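Local coordinates for protein 5-carboxymethyl-2-hydroxymuconate delta-isomerase (Bordetella bronchiseptica, PDB 4JJ9) that probably isomerises 5-carboxymethyl-2-hydroxymuconate in the homoprotocatechuate catabolic pathway, working as a trimer, at residues A[100-105]-A[143-148]; A[49-54]-A[119-124]. All blocks are in the same frame, centred on the assembly; numbering follows the deposited sequence.

Interaction 1 (A[100-105]-A[143-148])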
ATOM      1  N   TYR A 100       7.183  -2.883  -8.584  1.00  8.81           N
ATOM      2  CA  TYR A 100       7.653  -3.063  -7.212  1.00  8.82           C
ATOM      3  C   TYR A 100       6.839  -4.175  -6.571  1.00  8.70           C
ATOM      4  O   TYR A 100       5.611  -4.067  -6.462  1.00  9.14           O
ATOM      5  CB  TYR A 100       7.489  -1.762  -6.400  1.00  8.85           C
ATOM      6  CG  TYR A 100       7.793  -1.941  -4.923  1.00 10.03           C
ATOM      7  CD1 TYR A 100       9.084  -2.260  -4.495  1.00 10.41           C
ATOM      8  CD2 TYR A 100       6.774  -1.855  -3.958  1.00 11.95           C
ATOM      9  CE1 TYR A 100       9.375  -2.449  -3.143  1.00 11.92           C
ATOM     10  CE2 TYR A 100       7.060  -2.037  -2.595  1.00 13.39           C
ATOM     11  CZ  TYR A 100       8.355  -2.338  -2.202  1.00 13.24           C
ATOM     12  OH  TYR A 100       8.652  -2.528  -0.868  1.00 13.41           O
ATOM     13  N   LEU A 101       7.516  -5.245  -6.154  1.00  8.11           N
ATOM     14  CA  LEU A 101       6.862  -6.413  -5.559  1.00  7.80           C
ATOM     15  C   LEU A 101       7.203  -6.463  -4.074  1.00  7.88           C
ATOM     16  O   LEU A 101       8.366  -6.333  -3.690  1.00  6.59           O
ATOM     17  CB  LEU A 101       7.342  -7.709  -6.239  1.00  8.21           C
ATOM     18  CG  LEU A 101       6.983  -8.007  -7.703  1.00  9.82           C
ATOM     19  CD1 LEU A 101       7.676  -7.018  -8.637  1.00 11.24           C
ATOM     20  CD2 LEU A 101       7.427  -9.426  -8.023  1.00 11.85           C
ATOM     21  N   ASN A 102       6.184  -6.621  -3.235  1.00  7.81           N
ATOM     22  CA  ASN A 102       6.399  -6.650  -1.801  1.00  8.30           C
ATOM     23  C   ASN A 102       5.666  -7.838  -1.208  1.00  8.58           C
ATOM     24  O   ASN A 102       4.447  -7.945  -1.343  1.00  8.57           O
ATOM     25  CB  ASN A 102       5.917  -5.333  -1.168  1.00  8.85           C
ATOM     26  CG  ASN A 102       6.122  -5.290   0.341  1.00 11.22           C
ATOM     27  OD1 ASN A 102       5.374  -5.918   1.094  1.00 13.37           O
ATOM     28  ND2 ASN A 102       7.109  -4.524   0.788  1.00 12.35           N
ATOM     29  N   LEU A 103       6.418  -8.737  -0.580  1.00  8.66           N
ATOM     30  CA  LEU A 103       5.827  -9.841   0.174  1.00  9.19           C
ATOM     31  C   LEU A 103       5.840  -9.473   1.647  1.00  9.66           C
ATOM     32  O   LEU A 103       6.892  -9.122   2.195  1.00  9.27           O
ATOM     33  CB  LEU A 103       6.623 -11.137  -0.036  1.00  9.17           C
ATOM     34  CG  LEU A 103       6.158 -12.322   0.831  1.00 10.09           C
ATOM     35  CD1 LEU A 103       4.726 -12.721   0.489  1.00 11.74           C
ATOM     36  CD2 LEU A 103       7.093 -13.511   0.681  1.00 12.20           C
ATOM     37  N   ARG A 104       4.671  -9.550   2.281  1.00  9.87           N
ATOM     38  CA  ARG A 104       4.569  -9.369   3.723  1.00 10.77           C
ATOM     39  C   ARG A 104       4.386 -10.758   4.318  1.00 11.35           C
ATOM     40  O   ARG A 104       3.401 -11.434   4.027  1.00 11.52           O
ATOM     41  CB  ARG A 104       3.396  -8.450   4.080  1.00 10.64           C
ATOM     42  CG  ARG A 104       3.345  -8.066   5.558  1.00 11.97           C
ATOM     43  CD  ARG A 104       2.087  -7.298   5.866  1.00 14.82           C
ATOM     44  NE  ARG A 104       1.840  -7.214   7.304  1.00 15.59           N
ATOM     45  CZ  ARG A 104       1.668  -6.081   7.975  1.00 16.06           C
ATOM     46  NH1 ARG A 104       1.709  -4.915   7.340  1.00 15.92           N
ATOM     47  NH2 ARG A 104       1.441  -6.115   9.289  1.00 16.16           N
HETATM   48  N   MSE A 105       5.352 -11.189   5.123  1.00 12.52           N
HETATM   49  CA  MSE A 105       5.327 -12.534   5.701  1.00 13.88           C
HETATM   50  C   MSE A 105       5.290 -12.481   7.224  1.00 14.09           C
HETATM   51  O   MSE A 105       5.474 -11.422   7.814  1.00 13.79           O
HETATM   52  CB  MSE A 105       6.496 -13.388   5.189  1.00 14.92           C
HETATM   53  CG  MSE A 105       7.880 -13.051   5.731  1.00 17.53           C
HETATM   54 SE   MSE A 105       9.230 -14.288   4.981  1.00 29.01          SE
HETATM   55  CE  MSE A 105       8.776 -15.929   5.955  1.00 25.21           C
ATOM     56  N   GLN A 143      10.919  -6.950  -2.445  1.00  9.48           N
ATOM     57  CA  GLN A 143      11.305  -6.869  -1.032  1.00  8.97           C
ATOM     58  C   GLN A 143      10.397  -7.758  -0.217  1.00  8.83           C
ATOM     59  O   GLN A 143       9.229  -7.921  -0.554  1.00  8.42           O
ATOM     60  CB  GLN A 143      11.205  -5.431  -0.506  1.00  9.43           C
ATOM     61  CG  GLN A 143      12.175  -4.466  -1.188  1.00 10.58           C
ATOM     62  CD  GLN A 143      12.200  -3.083  -0.550  1.00 11.68           C
ATOM     63  OE1 GLN A 143      11.164  -2.457  -0.334  1.00 14.55           O
ATOM     64  NE2 GLN A 143      13.399  -2.592  -0.272  1.00 14.40           N
ATOM     65  N   ILE A 144      10.948  -8.333   0.848  1.00  8.80           N
ATOM     66  CA  ILE A 144      10.138  -9.059   1.827  1.00  8.75           C
ATOM     67  C   ILE A 144      10.164  -8.307   3.145  1.00  9.37           C
ATOM     68  O   ILE A 144      11.235  -8.030   3.673  1.00  9.60           O
ATOM     69  CB  ILE A 144      10.654 -10.486   2.082  1.00  8.42           C
ATOM     70  CG1 ILE A 144      10.559 -11.330   0.817  1.00  8.97           C
ATOM     71  CG2 ILE A 144       9.839 -11.144   3.187  1.00  9.05           C
ATOM     72  CD1 ILE A 144      11.175 -12.730   0.996  1.00  9.42           C
ATOM     73  N   ASP A 145       8.981  -7.969   3.658  1.00  9.51           N
ATOM     74  CA  ASP A 145       8.845  -7.360   4.979  1.00 10.49           C
ATOM     75  C   ASP A 145       8.256  -8.390   5.934  1.00 10.71           C
ATOM     76  O   ASP A 145       7.481  -9.252   5.518  1.00 11.00           O
ATOM     77  CB  ASP A 145       7.890  -6.164   4.936  1.00 10.91           C
ATOM     78  CG  ASP A 145       8.474  -4.954   4.245  1.00 13.30           C
ATOM     79  OD1 ASP A 145       9.708  -4.758   4.305  1.00 16.44           O
ATOM     80  OD2 ASP A 145       7.675  -4.180   3.658  1.00 14.49           O
ATOM     81  N   VAL A 146       8.623  -8.299   7.211  1.00 10.99           N
ATOM     82  CA  VAL A 146       7.988  -9.127   8.238  1.00 11.57           C
ATOM     83  C   VAL A 146       6.907  -8.280   8.914  1.00 12.04           C
ATOM     84  O   VAL A 146       7.172  -7.170   9.372  1.00 12.25           O
ATOM     85  CB  VAL A 146       9.018  -9.643   9.274  1.00 11.83           C
ATOM     86  CG1 VAL A 146       8.320 -10.322  10.446  1.00 12.45           C
ATOM     87  CG2 VAL A 146      10.009 -10.602   8.617  1.00 12.73           C
ATOM     88  N   GLY A 147       5.681  -8.792   8.947  1.00 12.47           N
ATOM     89  CA  GLY A 147       4.578  -8.069   9.573  1.00 12.97           C
ATOM     90  C   GLY A 147       4.869  -7.816  11.037  1.00 13.05           C
ATOM     91  O   GLY A 147       5.285  -8.726  11.757  1.00 13.90           O
ATOM     92  N   ALA A 148       4.678  -6.571  11.463  1.00 12.94           N
ATOM     93  CA  ALA A 148       4.808  -6.195  12.869  1.00 13.35           C
ATOM     94  C   ALA A 148       3.485  -5.634  13.398  1.00 13.17           C
ATOM     95  O   ALA A 148       3.472  -4.752  14.261  1.00 13.29           O
ATOM     96  CB  ALA A 148       5.927  -5.184  13.044  1.00 13.76           C
TER
HETATM   97  O   HOH W   1       4.868  -4.895   3.440  1.00 27.26           O
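Tyr100 OH donates to Gln143 OE1 at 2.6 Å, in the plane of the amide carbonyl and on a lone pair (C=O...O angle 141°); ring and amide planes are turned 71° apart. Having CG opposite the Tyr100 N (chi1 173°) carries the hydroxyl there. Two residues on, Asn102 ND2 lies 2.9 Å from Asp145 OD2, the N-H pointing almost straight at an oxygen it meets from above the carboxylate plane. The same ND2 also donates to Tyr100 OH, so both partners together fix the rotation of the amide; a water bridges Asn102 OD1 and Asp145 OD2. On the other face of the sheet Leu103 and Ile144 run side by side, and the selenium of Met105 rests 3.7 Å from Ile144 CG2.

Between these two layers runs a parallel ladder of five backbone bonds, from Gln143 N to Leu101 O (2.9 Å) as far as Gly147 N to Met105 O. Farther out, Arg104 of the second subunit pairs with Asp145 OD2, while Arg104 of this chain reaches Asp145 of the third. Strands 97-105 and 138-146 flank helix 111-135 in sequence, and their parallel pairing completes a beta-alpha-beta unit at a trimer interface.

Interaction 2 (A[49-54]-A[119-124]); sequences DAMLTV and ETIAQA
Apolar contact carries the meeting of Ala50 with Ala124, whose CB atoms are only 3.4 Å apart, tighter than usual van der Waals contact. Ala50 CA and Ile121 CA, 6.1 Å apart, are the nearest CA pair across the segments. Deeper in, Met51 CG meets Ile121 CD1 at 3.6 Å, the two side chains running obliquely to one another. Ile121 CG1 sits beside its own backbone N (chi1 -62°), and the extended branch beyond it (chi2 161°) brings CD1 to the selenomethionine.

Helices 40-51 and 111-135 thus pack together on one side of the mixed four-stranded sheet, an alpha/beta layering in which Met51 and Ile121 both also rest on Leu103 of strand 97-105.

At the other end the threonine is met through its carbon atoms. Val54 CG2 approaches Thr120 CB at 3.8 Å, the side chains sliding past each other in opposite directions, and Thr120 CG2 lies 3.7 Å from Ala50 O.

The hydrogen bonds run along the chain rather than across the contact. A type I turn from Met51 to Val54, with Val54 N 3.2 Å from Met51 O, leaves Val54 with its CB directed at helix 111-135, where Thr120 OG1 bonds Arg116 O one turn earlier.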
ATOM      1  N   ASP A  49       1.859 -19.740  -7.432  1.00 21.12           N
ATOM      2  CA  ASP A  49       2.381 -21.095  -7.640  1.00 22.17           C
ATOM      3  C   ASP A  49       3.769 -21.249  -7.029  1.00 22.28           C
ATOM      4  O   ASP A  49       4.047 -22.240  -6.350  1.00 21.96           O
ATOM      5  CB  ASP A  49       2.426 -21.441  -9.129  1.00 22.85           C
ATOM      6  CG  ASP A  49       1.054 -21.748  -9.703  1.00 25.02           C
ATOM      7  OD1 ASP A  49       0.064 -21.792  -8.942  1.00 27.64           O
ATOM      8  OD2 ASP A  49       0.968 -21.946 -10.935  1.00 28.53           O
ATOM      9  N   ALA A  50       4.628 -20.253  -7.257  1.00 22.13           N
ATOM     10  CA  ALA A  50       5.986 -20.265  -6.720  1.00 22.45           C
ATOM     11  C   ALA A  50       6.020 -20.213  -5.190  1.00 22.41           C
ATOM     12  O   ALA A  50       6.827 -20.901  -4.568  1.00 22.57           O
ATOM     13  CB  ALA A  50       6.805 -19.132  -7.310  1.00 21.97           C
HETATM   14  N   MSE A  51       5.146 -19.407  -4.589  1.00 22.62           N
HETATM   15  CA  MSE A  51       5.080 -19.292  -3.128  1.00 23.09           C
HETATM   16  C   MSE A  51       4.756 -20.624  -2.447  1.00 23.58           C
HETATM   17  O   MSE A  51       5.348 -20.968  -1.424  1.00 22.91           O
HETATM   18  CB  MSE A  51       4.058 -18.238  -2.713  1.00 23.38           C
HETATM   19  CG  MSE A  51       4.542 -16.813  -2.893  1.00 23.93           C
HETATM   20 SE   MSE A  51       3.163 -15.506  -2.482  1.00 28.39          SE
HETATM   21  CE  MSE A  51       2.924 -15.847  -0.574  1.00 26.74           C
ATOM     22  N   LEU A  52       3.835 -21.374  -3.042  1.00 24.24           N
ATOM     23  CA  LEU A  52       3.372 -22.645  -2.479  1.00 25.35           C
ATOM     24  C   LEU A  52       4.442 -23.752  -2.539  1.00 26.00           C
ATOM     25  O   LEU A  52       4.272 -24.818  -1.940  1.00 26.28           O
ATOM     26  CB  LEU A  52       2.063 -23.086  -3.156  1.00 25.18           C
ATOM     27  CG  LEU A  52       0.872 -22.114  -3.058  1.00 25.48           C
ATOM     28  CD1 LEU A  52      -0.346 -22.651  -3.789  1.00 25.74           C
ATOM     29  CD2 LEU A  52       0.507 -21.778  -1.617  1.00 25.39           C
ATOM     30  N   THR A  53       5.543 -23.475  -3.236  1.00 26.65           N
ATOM     31  CA  THR A  53       6.668 -24.406  -3.401  1.00 27.60           C
ATOM     32  C   THR A  53       7.711 -24.301  -2.270  1.00 27.84           C
ATOM     33  O   THR A  53       8.522 -25.218  -2.066  1.00 27.67           O
ATOM     34  CB  THR A  53       7.344 -24.188  -4.790  1.00 27.93           C
ATOM     35  OG1 THR A  53       6.439 -24.594  -5.829  1.00 28.29           O
ATOM     36  CG2 THR A  53       8.637 -24.983  -4.934  1.00 29.28           C
ATOM     37  N   VAL A  54       7.686 -23.190  -1.535  1.00 27.88           N
ATOM     38  CA  VAL A  54       8.687 -22.926  -0.491  1.00 28.10           C
ATOM     39  C   VAL A  54       8.473 -23.834   0.723  1.00 28.93           C
ATOM     40  O   VAL A  54       7.382 -23.885   1.289  1.00 28.51           O
ATOM     41  CB  VAL A  54       8.691 -21.434  -0.066  1.00 27.94           C
ATOM     42  CG1 VAL A  54       9.753 -21.162   0.995  1.00 26.83           C
ATOM     43  CG2 VAL A  54       8.926 -20.543  -1.278  1.00 27.01           C
ATOM     44  N   GLU A 119      14.663 -16.050  -2.477  1.00 16.59           N
ATOM     45  CA  GLU A 119      15.263 -16.629  -3.684  1.00 17.47           C
ATOM     46  C   GLU A 119      14.249 -17.295  -4.619  1.00 17.09           C
ATOM     47  O   GLU A 119      14.278 -17.057  -5.830  1.00 16.88           O
ATOM     48  CB  GLU A 119      16.377 -17.608  -3.308  1.00 17.89           C
ATOM     49  CG  GLU A 119      17.608 -16.924  -2.732  1.00 21.80           C
ATOM     50  CD  GLU A 119      18.361 -16.118  -3.759  1.00 26.81           C
ATOM     51  OE1 GLU A 119      18.828 -16.715  -4.760  1.00 29.57           O
ATOM     52  OE2 GLU A 119      18.492 -14.888  -3.567  1.00 28.97           O
ATOM     53  N   THR A 120      13.358 -18.113  -4.054  1.00 16.65           N
ATOM     54  CA  THR A 120      12.332 -18.820  -4.823  1.00 16.66           C
ATOM     55  C   THR A 120      11.406 -17.830  -5.544  1.00 16.29           C
ATOM     56  O   THR A 120      11.173 -17.938  -6.757  1.00 16.21           O
ATOM     57  CB  THR A 120      11.504 -19.783  -3.927  1.00 16.58           C
ATOM     58  OG1 THR A 120      12.386 -20.698  -3.258  1.00 17.92           O
ATOM     59  CG2 THR A 120      10.498 -20.578  -4.752  1.00 17.82           C
ATOM     60  N   ILE A 121      10.901 -16.849  -4.805  1.00 15.73           N
ATOM     61  CA  ILE A 121       9.974 -15.877  -5.388  1.00 15.54           C
ATOM     62  C   ILE A 121      10.663 -14.936  -6.390  1.00 15.67           C
ATOM     63  O   ILE A 121      10.115 -14.672  -7.470  1.00 15.43           O
ATOM     64  CB  ILE A 121       9.184 -15.116  -4.302  1.00 15.53           C
ATOM     65  CG1 ILE A 121       8.326 -16.107  -3.503  1.00 16.01           C
ATOM     66  CG2 ILE A 121       8.296 -14.042  -4.936  1.00 15.31           C
ATOM     67  CD1 ILE A 121       7.865 -15.589  -2.157  1.00 15.76           C
ATOM     68  N   ALA A 122      11.864 -14.464  -6.048  1.00 15.75           N
ATOM     69  CA  ALA A 122      12.646 -13.613  -6.947  1.00 16.30           C
ATOM     70  C   ALA A 122      12.964 -14.333  -8.260  1.00 16.69           C
ATOM     71  O   ALA A 122      12.852 -13.748  -9.332  1.00 16.72           O
ATOM     72  CB  ALA A 122      13.921 -13.145  -6.278  1.00 16.51           C
ATOM     73  N   GLN A 123      13.354 -15.602  -8.174  1.00 17.29           N
ATOM     74  CA  GLN A 123      13.630 -16.390  -9.383  1.00 18.11           C
ATOM     75  C   GLN A 123      12.384 -16.567 -10.256  1.00 17.57           C
ATOM     76  O   GLN A 123      12.467 -16.504 -11.488  1.00 17.78           O
ATOM     77  CB  GLN A 123      14.266 -17.743  -9.025  1.00 18.72           C
ATOM     78  CG  GLN A 123      15.738 -17.621  -8.637  1.00 21.65           C
ATOM     79  CD  GLN A 123      16.295 -18.851  -7.931  1.00 25.01           C
ATOM     80  OE1 GLN A 123      15.742 -19.950  -8.022  1.00 28.06           O
ATOM     81  NE2 GLN A 123      17.404 -18.667  -7.223  1.00 26.18           N
ATOM     82  N   ALA A 124      11.236 -16.779  -9.616  1.00 17.24           N
ATOM     83  CA  ALA A 124       9.954 -16.851 -10.318  1.00 16.83           C
ATOM     84  C   ALA A 124       9.598 -15.511 -10.965  1.00 16.79           C
ATOM     85  O   ALA A 124       9.140 -15.467 -12.103  1.00 16.30           O
ATOM     86  CB  ALA A 124       8.857 -17.284  -9.371  1.00 17.02           C
TER

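Overall arrangement
Interaction 1 and interaction 2 have centres about 14 Å apart and meet directly through Leu103: its CD2 lies 3.6 Å from Ile121 CD1, and its CD1 lies 3.8 Å from Met51 CE. The strand pairing of 100-105 with 143-148 therefore offers an apolar face to the contact of 49-54 with 119-124, whereas its polar face, with Tyr100, Asn102 and Asp145, turns to neighbouring subunits, Arg104 reaching the third. Segment 49-54 precedes strand 97-105, and helix 111-135 lies between that strand and strand 138-146, so the segments of the two contacts alternate along the chain. Segment 119-124 also reaches the second subunit: Glu119 OE2 is hydrogen-bonded to Tyr151 OH of that subunit, and Ala122 packs on the same tyrosine.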